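Side-chain contact in reducing end xylose-releasing exo-oligoxylanase (Paenibacillus barengoltzii G22, PDB 5YXT), which probably hydrolyses xylo-oligosaccharides, releasing xylose from their reducing ends, as a glycoside hydrolase of family 8: residues C[316-321]-C[348-353]. Residues are numbered along the deposited sequence; the frame is centred on the assembly and turned at random.
Sequences LHPVGL and PVRTGK
Arg350 reaches from the loop between helices 335-345 and 355-369 to the loop just before helix 318-327, where Arg350 NH2 donates to the carbonyl O of Leu316 over 2.9 Å. This surface contact ties together two elements of the (alpha/alpha)6 barrel of glycoside hydrolase family 8. With CG anti to the backbone N (chi1 -156°) and the chain extended from CG to NE, the arginine can span backbones that stay far apart. The bond is nearly straight, 162° at the hydrogen, and the acceptor lies close to the guanidinium plane. Packing is closest round Arg350 NH2, which stands 3.8 Å from both CA and ND1 of His317 and 4.0 Å from CD of Pro318. The imidazole plane is turned 81° from the guanidinium, so the two groups do not stack. Instead, Asp358 of helix 355-369 joins them: its OD1 forms a salt bridge with Arg350 NH2 and a hydrogen bond with His317 ND1, while OD2 takes the first-turn amide of Gly320. Histidine suits the N-cap position here because its ring also meets Tyr357 edge-to-face; Pro318, with no N-H to offer, suits the first turn, where amides lack helical acceptors. Were Arg350 replaced by an alanine, the Asp358 carboxylate would probably lose this salt bridge and Leu316 O its direct side-chain donor. The NH1 end is more loosely held, with one water in the guanidinium plane. That water donates to Leu316 O at 2.7 Å and accepts from Arg350 NH1 at 2.6 Å.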
loop_
_atom_site.group_PDB
_atom_site.type_symbol
_atom_site.label_atom_id
_atom_site.label_comp_id
_atom_site.label_asym_id
_atom_site.label_seq_id
_atom_site.Cartn_x
_atom_site.Cartn_y
_atom_site.Cartn_z
ATOM N N LEU C 316 2.511 24.108 -14.721
ATOM C CA LEU C 316 3.051 25.438 -14.416
ATOM C C LEU C 316 3.398 25.593 -12.942
ATOM O O LEU C 316 4.346 26.311 -12.598
ATOM C CB LEU C 316 2.068 26.544 -14.803
ATOM C CG LEU C 316 2.123 27.230 -16.162
ATOM C CD1 LEU C 316 3.582 27.522 -16.580
ATOM C CD2 LEU C 316 1.350 26.445 -17.240
ATOM N N HIS C 317 2.640 24.953 -12.060
ATOM C CA HIS C 317 2.788 25.132 -10.615
ATOM C C HIS C 317 2.912 23.784 -9.913
ATOM O O HIS C 317 2.018 23.371 -9.159
ATOM C CB HIS C 317 1.609 25.937 -10.068
ATOM C CG HIS C 317 1.404 27.234 -10.777
ATOM N ND1 HIS C 317 2.243 28.314 -10.603
ATOM C CD2 HIS C 317 0.485 27.613 -11.695
ATOM C CE1 HIS C 317 1.832 29.313 -11.364
ATOM N NE2 HIS C 317 0.767 28.914 -12.037
ATOM N N PRO C 318 4.022 23.075 -10.126
ATOM C CA PRO C 318 4.173 21.754 -9.491
ATOM C C PRO C 318 4.296 21.796 -7.977
ATOM O O PRO C 318 3.914 20.824 -7.315
ATOM C CB PRO C 318 5.448 21.199 -10.144
ATOM C CG PRO C 318 6.208 22.401 -10.572
ATOM C CD PRO C 318 5.156 23.380 -11.021
ATOM N N VAL C 319 4.830 22.875 -7.401
ATOM C CA VAL C 319 4.862 22.971 -5.943
ATOM C C VAL C 319 3.453 23.148 -5.392
ATOM O O VAL C 319 3.082 22.538 -4.379
ATOM C CB VAL C 319 5.800 24.117 -5.514
ATOM C CG1 VAL C 319 5.607 24.464 -4.049
ATOM C CG2 VAL C 319 7.240 23.716 -5.807
ATOM N N GLY C 320 2.644 23.978 -6.055
ATOM C CA GLY C 320 1.240 24.079 -5.686
ATOM C C GLY C 320 0.527 22.743 -5.763
ATOM O O GLY C 320 -0.279 22.409 -4.891
ATOM N N LEU C 321 0.828 21.949 -6.794
ATOM C CA LEU C 321 0.184 20.646 -6.923
ATOM C C LEU C 321 0.562 19.740 -5.758
ATOM O O LEU C 321 -0.308 19.128 -5.130
ATOM C CB LEU C 321 0.546 19.996 -8.256
ATOM C CG LEU C 321 0.025 18.586 -8.588
ATOM C CD1 LEU C 321 -1.400 18.302 -8.108
ATOM C CD2 LEU C 321 0.151 18.338 -10.101
ATOM N N PRO C 348 10.879 23.163 -0.397
ATOM C CA PRO C 348 10.960 24.566 0.023
ATOM C C PRO C 348 9.969 25.420 -0.753
ATOM O O PRO C 348 9.525 25.054 -1.843
ATOM C CB PRO C 348 12.403 24.947 -0.322
ATOM C CG PRO C 348 12.708 24.091 -1.544
ATOM C CD PRO C 348 11.973 22.786 -1.313
ATOM N N VAL C 349 9.627 26.580 -0.172
ATOM C CA VAL C 349 8.761 27.519 -0.881
ATOM C C VAL C 349 9.388 27.880 -2.229
ATOM O O VAL C 349 10.614 27.854 -2.409
ATOM C CB VAL C 349 8.480 28.800 -0.071
ATOM C CG1 VAL C 349 7.855 28.477 1.283
ATOM C CG2 VAL C 349 9.742 29.635 0.081
ATOM N N ARG C 350 8.540 28.222 -3.183
ATOM C CA ARG C 350 9.028 28.464 -4.529
ATOM C C ARG C 350 9.646 29.853 -4.648
ATOM O O ARG C 350 9.250 30.797 -3.959
ATOM C CB ARG C 350 7.906 28.289 -5.554
ATOM C CG ARG C 350 8.443 27.954 -6.938
ATOM C CD ARG C 350 7.364 27.714 -7.967
ATOM N NE ARG C 350 7.940 27.422 -9.279
ATOM C CZ ARG C 350 7.237 27.222 -10.392
ATOM N NH1 ARG C 350 7.870 26.974 -11.531
ATOM N NH2 ARG C 350 5.910 27.287 -10.379
ATOM N N THR C 351 10.656 29.958 -5.512
ATOM C CA THR C 351 11.268 31.228 -5.881
ATOM C C THR C 351 11.142 31.416 -7.388
ATOM O O THR C 351 10.727 30.509 -8.117
ATOM C CB THR C 351 12.747 31.281 -5.474
ATOM O OG1 THR C 351 13.466 30.283 -6.209
ATOM C CG2 THR C 351 12.899 31.011 -3.989
ATOM N N GLY C 352 11.501 32.603 -7.860
ATOM C CA GLY C 352 11.382 32.890 -9.275
ATOM C C GLY C 352 10.061 33.533 -9.635
ATOM O O GLY C 352 9.224 33.859 -8.789
ATOM N N LYS C 353 9.862 33.686 -10.946
ATOM C CA LYS C 353 8.769 34.510 -11.447
ATOM C C LYS C 353 7.396 33.844 -11.355
ATOM O O LYS C 353 6.387 34.551 -11.401
ATOM C CB LYS C 353 9.051 34.905 -12.898
HETATM O O HOH W 1 6.814 26.040 -13.674
#